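Local coordinates for protein dephospho-CoA kinase (Legionella pneumophila subsp. pneumophila, PDB 4TTR) that probably catalyses the last step of coenzyme A biosynthesis, the ATP-dependent phosphorylation of the 3'-hydroxyl of dephospho-CoA, at residues Glu52-Asn57 with Leu79-Ile84. Residues are numbered along the deposited sequence; the frame is centred on the assembly and turned at random.
Sequences ELTSKN and LDRKRI. With PO4 (phosphate ion), chain C.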
loop_
_atom_site.group_PDB
_atom_site.type_symbol
_atom_site.label_atom_id
_atom_site.label_comp_id
_atom_site.label_asym_id
_atom_site.label_seq_id
_atom_site.Cartn_x
_atom_site.Cartn_y
_atom_site.Cartn_z
ATOM N N GLU A 52 -6.496 -10.375 6.509
ATOM C CA GLU A 52 -7.383 -11.524 6.423
ATOM C C GLU A 52 -6.581 -12.803 6.610
ATOM O O GLU A 52 -6.934 -13.649 7.430
ATOM C CB GLU A 52 -8.120 -11.553 5.078
ATOM C CG GLU A 52 -8.969 -12.807 4.866
ATOM C CD GLU A 52 -9.568 -12.891 3.472
ATOM O OE1 GLU A 52 -10.082 -13.972 3.112
ATOM O OE2 GLU A 52 -9.524 -11.882 2.734
ATOM N N LEU A 53 -5.490 -12.927 5.861
ATOM C CA LEU A 53 -4.701 -14.154 5.850
ATOM C C LEU A 53 -3.759 -14.279 7.045
ATOM O O LEU A 53 -2.952 -15.205 7.106
ATOM C CB LEU A 53 -3.899 -14.241 4.552
ATOM C CG LEU A 53 -4.763 -14.485 3.317
ATOM C CD1 LEU A 53 -3.966 -14.265 2.046
ATOM C CD2 LEU A 53 -5.339 -15.893 3.352
ATOM N N THR A 54 -3.861 -13.341 7.984
ATOM C CA THR A 54 -3.156 -13.447 9.254
ATOM C C THR A 54 -4.162 -13.365 10.400
ATOM O O THR A 54 -3.830 -12.950 11.511
ATOM C CB THR A 54 -2.079 -12.357 9.405
ATOM O OG1 THR A 54 -2.652 -11.065 9.164
ATOM C CG2 THR A 54 -0.957 -12.599 8.417
ATOM N N SER A 55 -5.392 -13.773 10.108
ATOM C CA SER A 55 -6.430 -13.921 11.122
ATOM C C SER A 55 -6.063 -15.034 12.089
ATOM O O SER A 55 -5.161 -15.824 11.822
ATOM C CB SER A 55 -7.784 -14.230 10.474
ATOM O OG SER A 55 -8.426 -13.051 10.027
ATOM N N LYS A 56 -6.785 -15.105 13.199
ATOM C CA LYS A 56 -6.490 -16.073 14.248
ATOM C C LYS A 56 -6.453 -17.510 13.711
ATOM O O LYS A 56 -7.410 -17.989 13.101
ATOM C CB LYS A 56 -7.523 -15.955 15.371
ATOM C CG LYS A 56 -6.944 -16.100 16.772
ATOM C CD LYS A 56 -8.012 -15.896 17.839
ATOM C CE LYS A 56 -8.028 -14.461 18.350
ATOM N NZ LYS A 56 -9.311 -14.116 19.024
ATOM N N ASN A 57 -5.324 -18.173 13.950
ATOM C CA ASN A 57 -5.098 -19.578 13.594
ATOM C C ASN A 57 -5.070 -19.887 12.093
ATOM O O ASN A 57 -5.291 -21.029 11.684
ATOM C CB ASN A 57 -6.142 -20.460 14.291
ATOM C CG ASN A 57 -5.696 -20.894 15.670
ATOM O OD1 ASN A 57 -4.594 -21.419 15.840
ATOM N ND2 ASN A 57 -6.541 -20.664 16.669
ATOM N N LEU A 79 -2.993 -10.626 16.482
ATOM C CA LEU A 79 -1.644 -10.121 16.252
ATOM C C LEU A 79 -1.514 -8.668 16.688
ATOM O O LEU A 79 -2.428 -7.866 16.497
ATOM C CB LEU A 79 -1.259 -10.246 14.778
ATOM C CG LEU A 79 -0.878 -11.628 14.247
ATOM C CD1 LEU A 79 -0.575 -11.534 12.760
ATOM C CD2 LEU A 79 0.313 -12.204 14.994
ATOM N N ASP A 80 -0.373 -8.347 17.288
ATOM C CA ASP A 80 -0.027 -6.967 17.599
ATOM C C ASP A 80 0.543 -6.318 16.344
ATOM O O ASP A 80 1.757 -6.302 16.134
ATOM C CB ASP A 80 0.979 -6.904 18.751
ATOM C CG ASP A 80 1.221 -5.487 19.244
ATOM O OD1 ASP A 80 0.907 -4.525 18.510
ATOM O OD2 ASP A 80 1.731 -5.337 20.372
ATOM N N ARG A 81 -0.343 -5.778 15.515
ATOM C CA ARG A 81 0.041 -5.287 14.200
ATOM C C ARG A 81 0.871 -4.011 14.273
ATOM O O ARG A 81 1.730 -3.782 13.423
ATOM C CB ARG A 81 -1.206 -5.064 13.348
ATOM C CG ARG A 81 -1.910 -6.365 13.012
ATOM C CD ARG A 81 -3.096 -6.161 12.093
ATOM N NE ARG A 81 -3.900 -7.377 11.982
ATOM C CZ ARG A 81 -3.536 -8.459 11.300
ATOM N NH1 ARG A 81 -2.373 -8.495 10.664
ATOM N NH2 ARG A 81 -4.339 -9.513 11.256
ATOM N N LYS A 82 0.619 -3.187 15.286
ATOM C CA LYS A 82 1.429 -1.994 15.518
ATOM C C LYS A 82 2.870 -2.415 15.775
ATOM O O LYS A 82 3.801 -1.877 15.178
ATOM C CB LYS A 82 0.888 -1.183 16.701
ATOM C CG LYS A 82 0.847 0.326 16.473
ATOM C CD LYS A 82 2.237 0.952 16.452
ATOM C CE LYS A 82 2.616 1.535 17.809
ATOM N NZ LYS A 82 3.968 2.164 17.790
ATOM N N ARG A 83 3.040 -3.398 16.655
ATOM C CA ARG A 83 4.366 -3.882 17.008
ATOM C C ARG A 83 5.064 -4.487 15.801
ATOM O O ARG A 83 6.248 -4.239 15.569
ATOM C CB ARG A 83 4.284 -4.912 18.135
ATOM C CG ARG A 83 5.631 -5.489 18.516
ATOM C CD ARG A 83 5.567 -6.251 19.825
ATOM N NE ARG A 83 6.883 -6.751 20.223
ATOM C CZ ARG A 83 7.777 -6.054 20.922
ATOM N NH1 ARG A 83 7.515 -4.812 21.314
ATOM N NH2 ARG A 83 8.942 -6.603 21.228
ATOM N N ILE A 84 4.331 -5.284 15.032
ATOM C CA ILE A 84 4.900 -5.911 13.847
ATOM C C ILE A 84 5.364 -4.841 12.858
ATOM O O ILE A 84 6.462 -4.940 12.315
ATOM C CB ILE A 84 3.892 -6.873 13.185
ATOM C CG1 ILE A 84 3.737 -8.113 14.067
ATOM C CG2 ILE A 84 4.361 -7.289 11.790
ATOM C CD1 ILE A 84 2.632 -9.071 13.656
HETATM P P PO4 C . 0.379 -7.390 8.787
HETATM O O1 PO4 C . 0.745 -7.778 10.200
HETATM O O2 PO4 C . 1.530 -6.651 8.147
HETATM O O3 PO4 C . -0.840 -6.500 8.816
HETATM O O4 PO4 C . 0.074 -8.632 7.984
#
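The hydroxyl oxygen of T54 is gripped end-on by the guanidinium of R81, which spends both terminal nitrogens on this one atom: NH1 lies 3.0 Å and NH2 3.1 Å from T54 OG1. The oxygen sits at the edge of the guanidinium, within 8° of its plane. Because two N-H groups converge on a single acceptor, both bonds are bent, with N-H...O angles of 149° and 143°. The single hydroxyl hydrogen of T54 can go to A50 O or K51 O, or be shared between them, in the last turn of helix 46-52, so the arginine is tied through the hydroxyl to that helix end. R81 reaches across from the first turn of helix 81-90 on a chain extended from CG to NE. R81 NH1, already bonded to T54, also makes a weak bond of 3.1 Å to O3 of a phosphate ion, probably from the crystallisation liquor, which lies oblique to the guanidinium. Beside the polar grip, the CD1 methyl of L79 packs against T54, 3.8 Å from its CB. I64 of helix 59-68 and L102 of helix 92-115 also touch the T54 side chain. The helix that carries R81 is N-capped by D80, whose OD1 accepts from R83 N at 3.0 Å. Away from the ATP-binding loop, the contact joins the C-terminal end of helix 46-52 to the N-capped start of helix 81-90, within the helical part that lies, in sequence, between strands 42-45 and 122-125 of the parallel P-loop NTPase sheet.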